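PDB 4NTD: thioredoxin reductase from Streptomyces clavuligerus, which binds FAD and catalyses the formation of disulfide bonds in sulfur-containing natural products such as holomycin. Local coordinates for residues D79-A82 against P83-L87; E153-G156 against K157-H161; Y168-S171 against D172-L175; A188-L191 against R192-D196; L205-T208 against D209-R213. All coordinates share one frame; numbering follows the deposited sequence.

How the contacts relate
All five contacts are local and follow one another in series, so none nests in or crosses another. Contact 1, in the loop between strand 56-60 and helix 83-96, caps that helix. Contact 2 joins the end of helix 151-154 to strand 159-160, outermost within this chain in the parallel sheet holding 175-178 and 198-201. Contact 3 closes the turn between helix 163-166 and strand 175-178, contact 4 the end of helix 184-191 before strand 198-201, and contact 5 the start of helix 209-217. Contacts 3 and 4 touch each other, Gln173 O meeting Ser195 OG and Asp172 N meeting Trp194 O. Contacts 1, 3 and 4 meet the second subunit; contacts 2 and 4 touch glutathione.

Contact 1 of 5, residues D79-A82 against P83-L87; sequences DGMA and PSALL
Ala82, the N-cap of helix 83-96, directs its carbonyl into the first turn, where Ala82 O accepts a hydrogen bond from Leu86 N at 3.1 Å, the donor lying nearly along the C=O axis, and a weak one from Ala85 N. Met81 reaches over this turn. Its CG stands anti to the backbone N (chi1 -169°) and the chain stays extended beyond it, which lays the thioether across the turn. Met81 SD rests 3.8 Å from Leu86 CB, and Met81 CE ends 4.0 Å from Ala85 CB. Gly80 and Met81, ahead of the helix, both face Met72 in a G1 beta bulge; the backbone of Gly80, with phi at 98°, would jam any side chain against the carbonyl O of Asp79. The methyl of Ala82 fills in beside the helix, its CB 4.2 Å from Ala85 CB and 3.9 Å from Pro83 CD. Pro83 sits in the first turn, where the lack of an N-H costs the helix no bond. Leu86 also touches Met72 and packs on Ser77 of the second subunit, and Asp79 OD2 is hydrogen-bonded to Tyr97 OH of that subunit.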
# COMPACT_ATOMS: atom_id res chain seq x y z
N ASP A 79 -3.99 -10.92 9.99
CA ASP A 79 -4.55 -12.03 9.24
C ASP A 79 -5.61 -12.73 10.10
O ASP A 79 -5.30 -13.26 11.17
CB ASP A 79 -3.45 -13.01 8.83
CG ASP A 79 -3.95 -14.09 7.90
OD1 ASP A 79 -4.54 -13.76 6.84
OD2 ASP A 79 -3.75 -15.28 8.22
N GLY A 80 -6.86 -12.71 9.62
CA GLY A 80 -7.99 -13.32 10.33
C GLY A 80 -8.83 -12.35 11.15
O GLY A 80 -9.84 -12.75 11.74
N MET A 81 -8.45 -11.07 11.18
CA MET A 81 -9.18 -10.06 11.95
C MET A 81 -10.55 -9.79 11.33
O MET A 81 -10.69 -9.75 10.11
CB MET A 81 -8.38 -8.75 12.00
CG MET A 81 -8.91 -7.71 12.97
SD MET A 81 -7.97 -6.18 12.89
CE MET A 81 -8.23 -5.52 14.54
N ALA A 82 -11.56 -9.60 12.18
CA ALA A 82 -12.89 -9.21 11.71
C ALA A 82 -12.82 -7.81 11.10
O ALA A 82 -12.20 -6.92 11.68
CB ALA A 82 -13.90 -9.25 12.84
N PRO A 83 -13.46 -7.60 9.93
CA PRO A 83 -13.48 -6.26 9.34
C PRO A 83 -13.97 -5.17 10.31
O PRO A 83 -13.39 -4.09 10.36
CB PRO A 83 -14.43 -6.41 8.16
CG PRO A 83 -14.26 -7.83 7.74
CD PRO A 83 -14.06 -8.60 9.02
N SER A 84 -15.03 -5.46 11.07
CA SER A 84 -15.56 -4.50 12.03
C SER A 84 -14.55 -4.14 13.12
O SER A 84 -14.53 -3.00 13.60
CB SER A 84 -16.85 -5.02 12.67
OG SER A 84 -16.62 -6.23 13.38
N ALA A 85 -13.70 -5.10 13.49
CA ALA A 85 -12.66 -4.86 14.49
C ALA A 85 -11.53 -4.00 13.93
O ALA A 85 -11.02 -3.12 14.63
CB ALA A 85 -12.11 -6.18 15.01
N LEU A 86 -11.14 -4.23 12.68
CA LEU A 86 -10.15 -3.38 12.02
C LEU A 86 -10.62 -1.93 12.01
O LEU A 86 -9.87 -1.02 12.36
CB LEU A 86 -9.88 -3.84 10.58
CG LEU A 86 -8.88 -2.98 9.79
CD1 LEU A 86 -7.46 -3.20 10.31
CD2 LEU A 86 -8.95 -3.25 8.30
N LEU A 87 -11.87 -1.73 11.61
CA LEU A 87 -12.43 -0.39 11.49
C LEU A 87 -12.61 0.27 12.86
O LEU A 87 -12.28 1.44 13.02
CB LEU A 87 -13.74 -0.42 10.71
CG LEU A 87 -13.63 -0.95 9.27
CD1 LEU A 87 -15.00 -1.03 8.62
CD2 LEU A 87 -12.69 -0.10 8.43

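Contact 2 of 5, residues E153-G156 against K157-H161; sequences ERWG and KDLLH. With GSH (glutathione), chain B; GOL (glycerol), chain D.
Arg154 O gathers the turn between helix 151-154 and strand 159-160, accepting from the backbone N of Lys157, Asp158 and Leu159, the closest being Lys157 N at 2.9 Å from Arg154 O. A single beta bridge pairs Trp155 with Leu159 through two bonds, Leu159 N to Arg154 O at 3.1 Å and Gly156 N to Leu159 O at 3.0 Å. The side chain of Arg154, folded back on itself (chi2 -49°), grips Asp158 side-on. Arg154 NE meets the syn lone pair of Asp158 OD2 at 2.8 Å, almost straight at 173°, whereas Arg154 NH2 comes to Asp158 OD1 at 3.0 Å from above the carboxylate plane; the guanidinium and carboxylate planes are 36° apart. Arg154 NH1 has a second partner in Asp235. Over one guanidinium face lies Lys157 CD, and Lys157 NZ is bridged by a water to Glu153 O. Trp155 CE3 packs 3.7 Å from Leu159 CD1, and the indole edge at Trp155 CH2 meets His161 CB at 3.9 Å. While Trp155 and Gly156 touch FAD, the imidazole of His161 lies against glutathione: the turn feeds the strand that leads into the redox disulfide Cys162-Cys165, a CxxC site as in thioredoxin reductases.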
# COMPACT_ATOMS: atom_id res chain seq x y z
N GLU A 153 -28.15 -14.01 -0.89
CA GLU A 153 -28.19 -14.57 0.45
C GLU A 153 -26.83 -15.14 0.87
O GLU A 153 -26.43 -15.00 2.03
CB GLU A 153 -29.28 -15.64 0.54
CG GLU A 153 -30.70 -15.09 0.44
CD GLU A 153 -31.18 -14.89 -0.99
OE1 GLU A 153 -30.41 -15.15 -1.93
OE2 GLU A 153 -32.34 -14.46 -1.16
N ARG A 154 -26.12 -15.76 -0.07
CA ARG A 154 -24.87 -16.45 0.23
C ARG A 154 -23.60 -15.63 -0.02
O ARG A 154 -22.50 -16.08 0.30
CB ARG A 154 -24.81 -17.76 -0.55
CG ARG A 154 -26.00 -18.69 -0.33
CD ARG A 154 -26.33 -18.92 1.14
NE ARG A 154 -25.22 -19.50 1.89
CZ ARG A 154 -25.24 -19.75 3.20
NH1 ARG A 154 -26.32 -19.48 3.93
NH2 ARG A 154 -24.17 -20.28 3.79
N TRP A 155 -23.75 -14.42 -0.58
CA TRP A 155 -22.61 -13.53 -0.85
C TRP A 155 -21.78 -13.28 0.41
O TRP A 155 -22.31 -12.89 1.45
CB TRP A 155 -23.13 -12.20 -1.42
CG TRP A 155 -22.11 -11.12 -1.67
CD1 TRP A 155 -22.07 -9.88 -1.08
CD2 TRP A 155 -21.01 -11.15 -2.60
NE1 TRP A 155 -21.02 -9.15 -1.58
CE2 TRP A 155 -20.35 -9.90 -2.51
CE3 TRP A 155 -20.52 -12.11 -3.49
CZ2 TRP A 155 -19.23 -9.59 -3.28
CZ3 TRP A 155 -19.40 -11.80 -4.25
CH2 TRP A 155 -18.77 -10.55 -4.14
N GLY A 156 -20.47 -13.55 0.31
CA GLY A 156 -19.55 -13.38 1.44
C GLY A 156 -19.42 -14.58 2.35
O GLY A 156 -18.54 -14.62 3.21
N LYS A 157 -20.30 -15.57 2.17
CA LYS A 157 -20.26 -16.81 2.95
C LYS A 157 -19.69 -17.94 2.10
O LYS A 157 -18.55 -18.36 2.32
CB LYS A 157 -21.66 -17.16 3.47
CG LYS A 157 -22.23 -16.13 4.44
CD LYS A 157 -23.65 -16.49 4.85
CE LYS A 157 -24.26 -15.41 5.73
NZ LYS A 157 -25.43 -15.92 6.49
N ASP A 158 -20.47 -18.42 1.13
CA ASP A 158 -20.01 -19.46 0.20
C ASP A 158 -20.38 -19.17 -1.27
O ASP A 158 -20.21 -20.04 -2.13
CB ASP A 158 -20.50 -20.85 0.65
CG ASP A 158 -21.94 -20.85 1.12
OD1 ASP A 158 -22.28 -21.68 1.99
OD2 ASP A 158 -22.73 -20.02 0.63
N LEU A 159 -20.88 -17.97 -1.53
CA LEU A 159 -20.90 -17.40 -2.88
C LEU A 159 -19.92 -16.23 -2.81
O LEU A 159 -20.16 -15.24 -2.12
CB LEU A 159 -22.31 -16.93 -3.27
CG LEU A 159 -22.59 -16.51 -4.73
CD1 LEU A 159 -21.99 -15.15 -5.06
CD2 LEU A 159 -22.13 -17.55 -5.74
N LEU A 160 -18.79 -16.37 -3.51
CA LEU A 160 -17.64 -15.50 -3.30
C LEU A 160 -17.05 -14.99 -4.61
O LEU A 160 -17.47 -15.41 -5.69
CB LEU A 160 -16.56 -16.27 -2.53
CG LEU A 160 -17.01 -16.90 -1.20
CD1 LEU A 160 -15.97 -17.88 -0.68
CD2 LEU A 160 -17.29 -15.82 -0.16
N HIS A 161 -16.09 -14.08 -4.52
CA HIS A 161 -15.37 -13.61 -5.70
C HIS A 161 -13.86 -13.81 -5.60
O HIS A 161 -13.26 -14.46 -6.46
CB HIS A 161 -15.69 -12.13 -5.97
CG HIS A 161 -14.71 -11.47 -6.88
ND1 HIS A 161 -14.01 -10.33 -6.52
CD2 HIS A 161 -14.29 -11.78 -8.13
CE1 HIS A 161 -13.21 -9.98 -7.51
NE2 HIS A 161 -13.36 -10.84 -8.50
N1 GSH B . -8.39 -8.49 -10.97
CA1 GSH B . -8.07 -9.81 -11.53
C1 GSH B . -7.71 -9.62 -13.01
O11 GSH B . -8.67 -9.56 -13.82
O12 GSH B . -6.49 -9.55 -13.32
CB1 GSH B . -9.25 -10.74 -11.50
CG1 GSH B . -8.98 -12.01 -10.70
CD1 GSH B . -8.86 -11.65 -9.22
OE1 GSH B . -7.76 -11.58 -8.66
N2 GSH B . -10.04 -11.55 -8.60
CA2 GSH B . -10.17 -11.18 -7.19
C2 GSH B . -10.12 -9.71 -7.11
O2 GSH B . -10.22 -8.96 -8.08
CB2 GSH B . -8.90 -11.39 -6.36
SG2 GSH B . -8.94 -12.30 -4.77
N3 GSH B . -9.78 -9.38 -5.88
CA3 GSH B . -9.45 -8.06 -5.56
C3 GSH B . -10.36 -7.33 -4.53
O31 GSH B . -11.26 -8.05 -3.79
O32 GSH B . -10.23 -6.06 -4.34
C1 GOL D . -15.21 -16.39 3.76
O1 GOL D . -16.26 -15.60 4.34
C2 GOL D . -15.29 -17.82 4.29
O2 GOL D . -16.66 -18.21 4.43
C3 GOL D . -14.58 -18.75 3.31
O3 GOL D . -14.74 -20.11 3.74
O HOH W 1 -27.65 -15.33 4.72

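Contact 3 of 5, residues Y168-S171 against D172-L175; sequences YEVS and DQPL
Asp172 occupies the third position of a type II beta turn running from Val170 to Gln173, its positive phi of 66° folding the chain back; it follows Ser171, whose OG is held 2.7 Å from Tyr168 O. The carboxylate of Asp172 is salt-bridged to Arg53 of the second subunit. Gln173 closes the turn: Gln173 N donates to Val170 O at 3.2 Å from above the carbonyl plane. Its side chain, extended beyond CG (chi2 -174°), then crosses Val170 at about a right angle, with Gln173 CD 4.1 Å from Val170 CB. At the far end Gln173 OE1 is hydrogen-bonded to Ser251 OG, while Gln173 NE2 gives a 3.1 Å bond to a water that in turn donates to Ser171 O. Replacing Gln173 by an alanine removes the amide altogether and is likely to leave Ser251 without this partner and the water less firmly held against the turn. Past Pro174, Leu175 begins strand 175-178 and returns to the first half of the turn, its CD2 3.8 Å from Val170 CG2; both side chains also touch Thr252 of strand 252-254. The chemistry is thus divided: aliphatic groups settle the turn against the sheet, while Asp172, and Glu169 through its salt bridge to Arg51 of the second subunit, commit acidic groups to basic partners across the dimer interface.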
# COMPACT_ATOMS: atom_id res chain seq x y z
N TYR A 168 -7.55 -19.92 0.19
CA TYR A 168 -6.91 -20.79 1.17
C TYR A 168 -7.95 -21.52 2.02
O TYR A 168 -7.82 -22.72 2.28
CB TYR A 168 -5.96 -20.01 2.08
CG TYR A 168 -5.25 -20.91 3.04
CD1 TYR A 168 -4.10 -21.59 2.66
CD2 TYR A 168 -5.76 -21.14 4.32
CE1 TYR A 168 -3.45 -22.44 3.54
CE2 TYR A 168 -5.12 -21.99 5.20
CZ TYR A 168 -3.97 -22.64 4.80
OH TYR A 168 -3.33 -23.49 5.67
N GLU A 169 -8.99 -20.80 2.43
CA GLU A 169 -10.02 -21.32 3.32
C GLU A 169 -10.88 -22.42 2.68
O GLU A 169 -11.52 -23.19 3.40
CB GLU A 169 -10.92 -20.18 3.82
CG GLU A 169 -10.29 -19.29 4.89
CD GLU A 169 -9.13 -18.44 4.38
OE1 GLU A 169 -9.19 -17.94 3.23
OE2 GLU A 169 -8.15 -18.26 5.13
N VAL A 170 -10.89 -22.49 1.35
CA VAL A 170 -11.63 -23.53 0.64
C VAL A 170 -10.70 -24.44 -0.19
O VAL A 170 -11.13 -25.04 -1.17
CB VAL A 170 -12.76 -22.93 -0.24
CG1 VAL A 170 -13.74 -22.17 0.63
CG2 VAL A 170 -12.20 -22.04 -1.34
N SER A 171 -9.44 -24.54 0.24
CA SER A 171 -8.45 -25.38 -0.43
C SER A 171 -8.95 -26.80 -0.63
O SER A 171 -9.51 -27.40 0.30
CB SER A 171 -7.15 -25.43 0.39
OG SER A 171 -6.49 -24.17 0.42
N ASP A 172 -8.77 -27.33 -1.84
CA ASP A 172 -9.09 -28.72 -2.18
C ASP A 172 -10.58 -29.08 -2.13
O ASP A 172 -10.93 -30.26 -2.25
CB ASP A 172 -8.29 -29.70 -1.30
CG ASP A 172 -6.80 -29.43 -1.33
OD1 ASP A 172 -6.24 -29.27 -2.43
OD2 ASP A 172 -6.18 -29.39 -0.25
N GLN A 173 -11.46 -28.09 -1.98
CA GLN A 173 -12.90 -28.36 -1.93
C GLN A 173 -13.50 -28.34 -3.34
O GLN A 173 -12.86 -27.86 -4.28
CB GLN A 173 -13.61 -27.34 -1.04
CG GLN A 173 -13.20 -27.41 0.42
CD GLN A 173 -14.02 -26.50 1.31
OE1 GLN A 173 -15.13 -26.09 0.96
NE2 GLN A 173 -13.47 -26.17 2.48
N PRO A 174 -14.72 -28.87 -3.49
CA PRO A 174 -15.40 -28.79 -4.79
C PRO A 174 -15.90 -27.38 -5.08
O PRO A 174 -16.91 -26.95 -4.50
CB PRO A 174 -16.56 -29.80 -4.67
CG PRO A 174 -16.28 -30.58 -3.43
CD PRO A 174 -15.49 -29.69 -2.54
N LEU A 175 -15.19 -26.66 -5.95
CA LEU A 175 -15.50 -25.27 -6.25
C LEU A 175 -16.22 -25.14 -7.59
O LEU A 175 -15.94 -25.89 -8.53
CB LEU A 175 -14.21 -24.44 -6.31
CG LEU A 175 -13.20 -24.63 -5.18
CD1 LEU A 175 -12.02 -23.69 -5.37
CD2 LEU A 175 -13.84 -24.42 -3.82
O HOH W 2 -10.43 -26.64 2.93

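Contact 4 of 5, residues A188-L191 against R192-D196; sequences ALLL and RQWSD. With GSH (glutathione), chain B.
Leu190 lies alongside the indole of Trp194, both side chains pointing the same way, with Leu190 CD1 in the ring plane at its edge, 3.8 Å from Trp194 CZ3. With CG anti to the backbone N (chi1 175°) and chi2 at 57°, Leu190 CD1 faces the indole while CD2 turns to glutathione and stops 3.7 Å from GSH CG1. The same indole edge is met by the backbone, Trp194 CZ3 being 3.4 Å from Leu190 O. Were Leu190 cut back to an alanine, a gap would probably open between the tryptophan edge and the glutathione chain. Trp194 NE1 bonds to Arg51 O of the second subunit, which probably limits the turning of the indole; Gln193 NE2 makes another tie, to Ala52 O of the same subunit. Past Leu191 the backbone tightens into i+3-to-i bonds as the helix ends. Arg192 N still bonds to Ala188 O at 3.2 Å, but Gln193 N takes Leu190 O at 3.1 Å and Trp194 N takes Leu191 O at 2.9 Å, both from above the carbonyl planes. Arg192 curls round so that its NH1 reaches Ser195 O at 3.2 Å, while its NE bonds to Arg218 O. Helix 184-191 thereby ends on the way from strand 175-178 to its parallel neighbour 198-201, the beta-alpha-beta crossover of a Rossmann-like domain, here with one wall on the glutathione pocket.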
# COMPACT_ATOMS: atom_id res chain seq x y z
N ALA A 188 -11.92 -19.34 -13.34
CA ALA A 188 -11.85 -20.79 -13.11
C ALA A 188 -10.41 -21.30 -13.17
O ALA A 188 -9.99 -22.12 -12.35
CB ALA A 188 -12.72 -21.53 -14.11
N LEU A 189 -9.64 -20.79 -14.14
CA LEU A 189 -8.24 -21.17 -14.29
C LEU A 189 -7.42 -20.70 -13.08
O LEU A 189 -6.54 -21.42 -12.61
CB LEU A 189 -7.66 -20.59 -15.58
CG LEU A 189 -8.29 -21.10 -16.88
CD1 LEU A 189 -7.82 -20.27 -18.07
CD2 LEU A 189 -7.98 -22.58 -17.10
N LEU A 190 -7.73 -19.51 -12.57
CA LEU A 190 -7.10 -18.98 -11.36
C LEU A 190 -7.42 -19.85 -10.14
O LEU A 190 -6.52 -20.18 -9.35
CB LEU A 190 -7.55 -17.53 -11.12
CG LEU A 190 -7.12 -16.81 -9.84
CD1 LEU A 190 -5.60 -16.78 -9.71
CD2 LEU A 190 -7.68 -15.40 -9.84
N LEU A 191 -8.68 -20.24 -9.99
CA LEU A 191 -9.12 -21.04 -8.84
C LEU A 191 -8.51 -22.45 -8.80
O LEU A 191 -8.44 -23.06 -7.74
CB LEU A 191 -10.64 -21.12 -8.78
CG LEU A 191 -11.30 -19.83 -8.27
CD1 LEU A 191 -12.77 -19.78 -8.66
CD2 LEU A 191 -11.16 -19.72 -6.76
N ARG A 192 -8.07 -22.95 -9.96
CA ARG A 192 -7.38 -24.25 -10.01
C ARG A 192 -6.07 -24.27 -9.21
O ARG A 192 -5.55 -25.34 -8.90
CB ARG A 192 -7.11 -24.69 -11.46
CG ARG A 192 -8.24 -25.49 -12.08
CD ARG A 192 -8.32 -26.90 -11.51
NE ARG A 192 -7.32 -27.82 -12.07
CZ ARG A 192 -6.22 -28.25 -11.46
NH1 ARG A 192 -5.89 -27.85 -10.23
NH2 ARG A 192 -5.41 -29.09 -12.09
N GLN A 193 -5.54 -23.09 -8.90
CA GLN A 193 -4.38 -22.98 -8.01
C GLN A 193 -4.72 -23.39 -6.57
O GLN A 193 -3.82 -23.76 -5.81
CB GLN A 193 -3.81 -21.55 -8.08
CG GLN A 193 -2.61 -21.27 -7.19
CD GLN A 193 -1.46 -22.24 -7.40
OE1 GLN A 193 -1.31 -22.83 -8.46
NE2 GLN A 193 -0.63 -22.39 -6.37
N TRP A 194 -6.00 -23.34 -6.19
CA TRP A 194 -6.43 -23.70 -4.84
C TRP A 194 -7.13 -25.07 -4.70
O TRP A 194 -7.24 -25.59 -3.60
CB TRP A 194 -7.35 -22.61 -4.28
CG TRP A 194 -6.63 -21.38 -3.82
CD1 TRP A 194 -6.14 -21.13 -2.57
CD2 TRP A 194 -6.32 -20.22 -4.61
NE1 TRP A 194 -5.55 -19.89 -2.53
CE2 TRP A 194 -5.65 -19.31 -3.77
CE3 TRP A 194 -6.55 -19.87 -5.95
CZ2 TRP A 194 -5.20 -18.06 -4.22
CZ3 TRP A 194 -6.10 -18.63 -6.39
CH2 TRP A 194 -5.43 -17.74 -5.53
N SER A 195 -7.62 -25.63 -5.81
CA SER A 195 -8.27 -26.94 -5.78
C SER A 195 -8.16 -27.65 -7.12
O SER A 195 -8.14 -27.00 -8.16
CB SER A 195 -9.75 -26.79 -5.41
OG SER A 195 -10.40 -28.06 -5.35
N ASP A 196 -8.10 -28.99 -7.09
CA ASP A 196 -8.10 -29.75 -8.34
C ASP A 196 -9.52 -30.11 -8.78
O ASP A 196 -9.70 -30.76 -9.81
CB ASP A 196 -7.19 -30.99 -8.27
CG ASP A 196 -7.66 -32.02 -7.26
OD1 ASP A 196 -8.74 -31.83 -6.67
OD2 ASP A 196 -6.94 -33.03 -7.07
N1 GSH B . -8.39 -8.49 -10.97
CA1 GSH B . -8.07 -9.81 -11.53
C1 GSH B . -7.71 -9.62 -13.01
O11 GSH B . -8.67 -9.56 -13.82
O12 GSH B . -6.49 -9.55 -13.32
CB1 GSH B . -9.25 -10.74 -11.50
CG1 GSH B . -8.98 -12.01 -10.70
CD1 GSH B . -8.86 -11.65 -9.22
OE1 GSH B . -7.76 -11.58 -8.66
N2 GSH B . -10.04 -11.55 -8.60
CA2 GSH B . -10.17 -11.18 -7.19
C2 GSH B . -10.12 -9.71 -7.11
O2 GSH B . -10.22 -8.96 -8.08
CB2 GSH B . -8.90 -11.39 -6.36
SG2 GSH B . -8.94 -12.30 -4.77
N3 GSH B . -9.78 -9.38 -5.88
CA3 GSH B . -9.45 -8.06 -5.56
C3 GSH B . -10.36 -7.33 -4.53
O31 GSH B . -11.26 -8.05 -3.79
O32 GSH B . -10.23 -6.06 -4.34

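Contact 5 of 5, residues L205-T208 against D209-R213; sequences LELT and DDDRR
Thr208 and Asp211 exchange hydrogen bonds in a capping box at the start of helix 209-217. Asp211 N donates to Thr208 OG1 at 3.0 Å, and Thr208 N donates to Asp211 OD2, also at 3.0 Å and almost straight (177°), meeting the oxygen from above the carboxylate plane. The hydroxyl can accept because Thr208 OG1 stands between the backbone N and the carbonyl carbon (chi1 66°), turned over the first turn. A water donates both to Asp211 OD2 and to Glu206 O, extending the grip to the preceding loop. Next outward, Thr208 O receives Arg212 N at 3.1 Å and also lies 3.5 Å above the centre of one face of the Arg212 guanidinium. That group is turned by a bend at chi3; its NH1 makes a weak bond to Leu207 O, and its NH2 is salt-bridged to Asp209 OD2, in the guanidinium plane, at 2.8 Å. One residue on, Arg213 NH2 forms a like salt bridge to Asp210 OD2 at 2.7 Å, but on that oxygen's anti side. Three aspartates at this end would probably interact favourably with the helix dipole. Below the cap, Leu207 CG packs 4.1 Å from Asp211 CB, and both side chains touch Val185 of helix 184-191. The cap therefore seats the start of helix 209-217 against the start of that neighbouring helix, on the way from strand 198-201 to strand 222-223.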
# COMPACT_ATOMS: atom_id res chain seq x y z
N LEU A 205 -22.40 -18.58 -21.66
CA LEU A 205 -21.25 -17.71 -21.95
C LEU A 205 -20.57 -18.18 -23.23
O LEU A 205 -20.34 -19.38 -23.41
CB LEU A 205 -20.26 -17.77 -20.79
CG LEU A 205 -19.08 -16.80 -20.77
CD1 LEU A 205 -19.56 -15.36 -20.65
CD2 LEU A 205 -18.16 -17.15 -19.60
N GLU A 206 -20.24 -17.24 -24.12
CA GLU A 206 -19.55 -17.57 -25.36
C GLU A 206 -18.09 -17.92 -25.06
O GLU A 206 -17.34 -17.08 -24.57
CB GLU A 206 -19.59 -16.39 -26.35
CG GLU A 206 -20.99 -15.94 -26.76
CD GLU A 206 -21.62 -16.81 -27.83
OE1 GLU A 206 -21.14 -17.94 -28.07
OE2 GLU A 206 -22.61 -16.36 -28.45
N LEU A 207 -17.71 -19.17 -25.35
CA LEU A 207 -16.34 -19.63 -25.16
C LEU A 207 -15.61 -19.65 -26.50
O LEU A 207 -16.17 -20.07 -27.52
CB LEU A 207 -16.32 -21.04 -24.56
CG LEU A 207 -16.19 -21.23 -23.04
CD1 LEU A 207 -16.79 -20.07 -22.24
CD2 LEU A 207 -16.83 -22.56 -22.64
N THR A 208 -14.35 -19.20 -26.50
CA THR A 208 -13.50 -19.27 -27.68
C THR A 208 -12.77 -20.61 -27.71
O THR A 208 -12.79 -21.36 -26.73
CB THR A 208 -12.46 -18.13 -27.69
OG1 THR A 208 -11.54 -18.31 -26.60
CG2 THR A 208 -13.14 -16.77 -27.57
N ASP A 209 -12.11 -20.89 -28.83
CA ASP A 209 -11.28 -22.09 -28.94
C ASP A 209 -10.14 -22.08 -27.91
O ASP A 209 -9.82 -23.11 -27.32
CB ASP A 209 -10.70 -22.24 -30.35
CG ASP A 209 -11.75 -22.66 -31.38
OD1 ASP A 209 -11.42 -22.65 -32.58
OD2 ASP A 209 -12.89 -22.99 -31.00
N ASP A 210 -9.55 -20.90 -27.69
CA ASP A 210 -8.50 -20.75 -26.67
C ASP A 210 -9.03 -21.01 -25.26
O ASP A 210 -8.35 -21.64 -24.45
CB ASP A 210 -7.86 -19.35 -26.74
CG ASP A 210 -6.96 -19.17 -27.96
OD1 ASP A 210 -6.66 -18.01 -28.30
OD2 ASP A 210 -6.54 -20.18 -28.57
N ASP A 211 -10.25 -20.54 -24.97
CA ASP A 211 -10.90 -20.81 -23.68
C ASP A 211 -11.03 -22.32 -23.46
O ASP A 211 -10.64 -22.84 -22.41
CB ASP A 211 -12.31 -20.20 -23.62
CG ASP A 211 -12.30 -18.68 -23.51
OD1 ASP A 211 -11.30 -18.10 -23.05
OD2 ASP A 211 -13.32 -18.07 -23.89
N ARG A 212 -11.58 -23.00 -24.45
CA ARG A 212 -11.81 -24.44 -24.36
C ARG A 212 -10.50 -25.24 -24.21
O ARG A 212 -10.43 -26.15 -23.39
CB ARG A 212 -12.62 -24.94 -25.56
CG ARG A 212 -14.10 -24.60 -25.47
CD ARG A 212 -14.89 -25.14 -26.65
NE ARG A 212 -14.67 -24.35 -27.85
CZ ARG A 212 -15.37 -23.27 -28.20
NH1 ARG A 212 -16.37 -22.82 -27.44
NH2 ARG A 212 -15.07 -22.63 -29.32
N ARG A 213 -9.47 -24.88 -24.98
CA ARG A 213 -8.16 -25.53 -24.85
C ARG A 213 -7.56 -25.35 -23.46
O ARG A 213 -7.01 -26.29 -22.88
CB ARG A 213 -7.18 -25.02 -25.92
CG ARG A 213 -7.35 -25.68 -27.28
CD ARG A 213 -6.21 -25.31 -28.22
NE ARG A 213 -6.32 -23.94 -28.71
CZ ARG A 213 -7.05 -23.56 -29.77
NH1 ARG A 213 -7.75 -24.44 -30.48
NH2 ARG A 213 -7.07 -22.28 -30.12
O HOH W 3 -15.42 -16.52 -22.37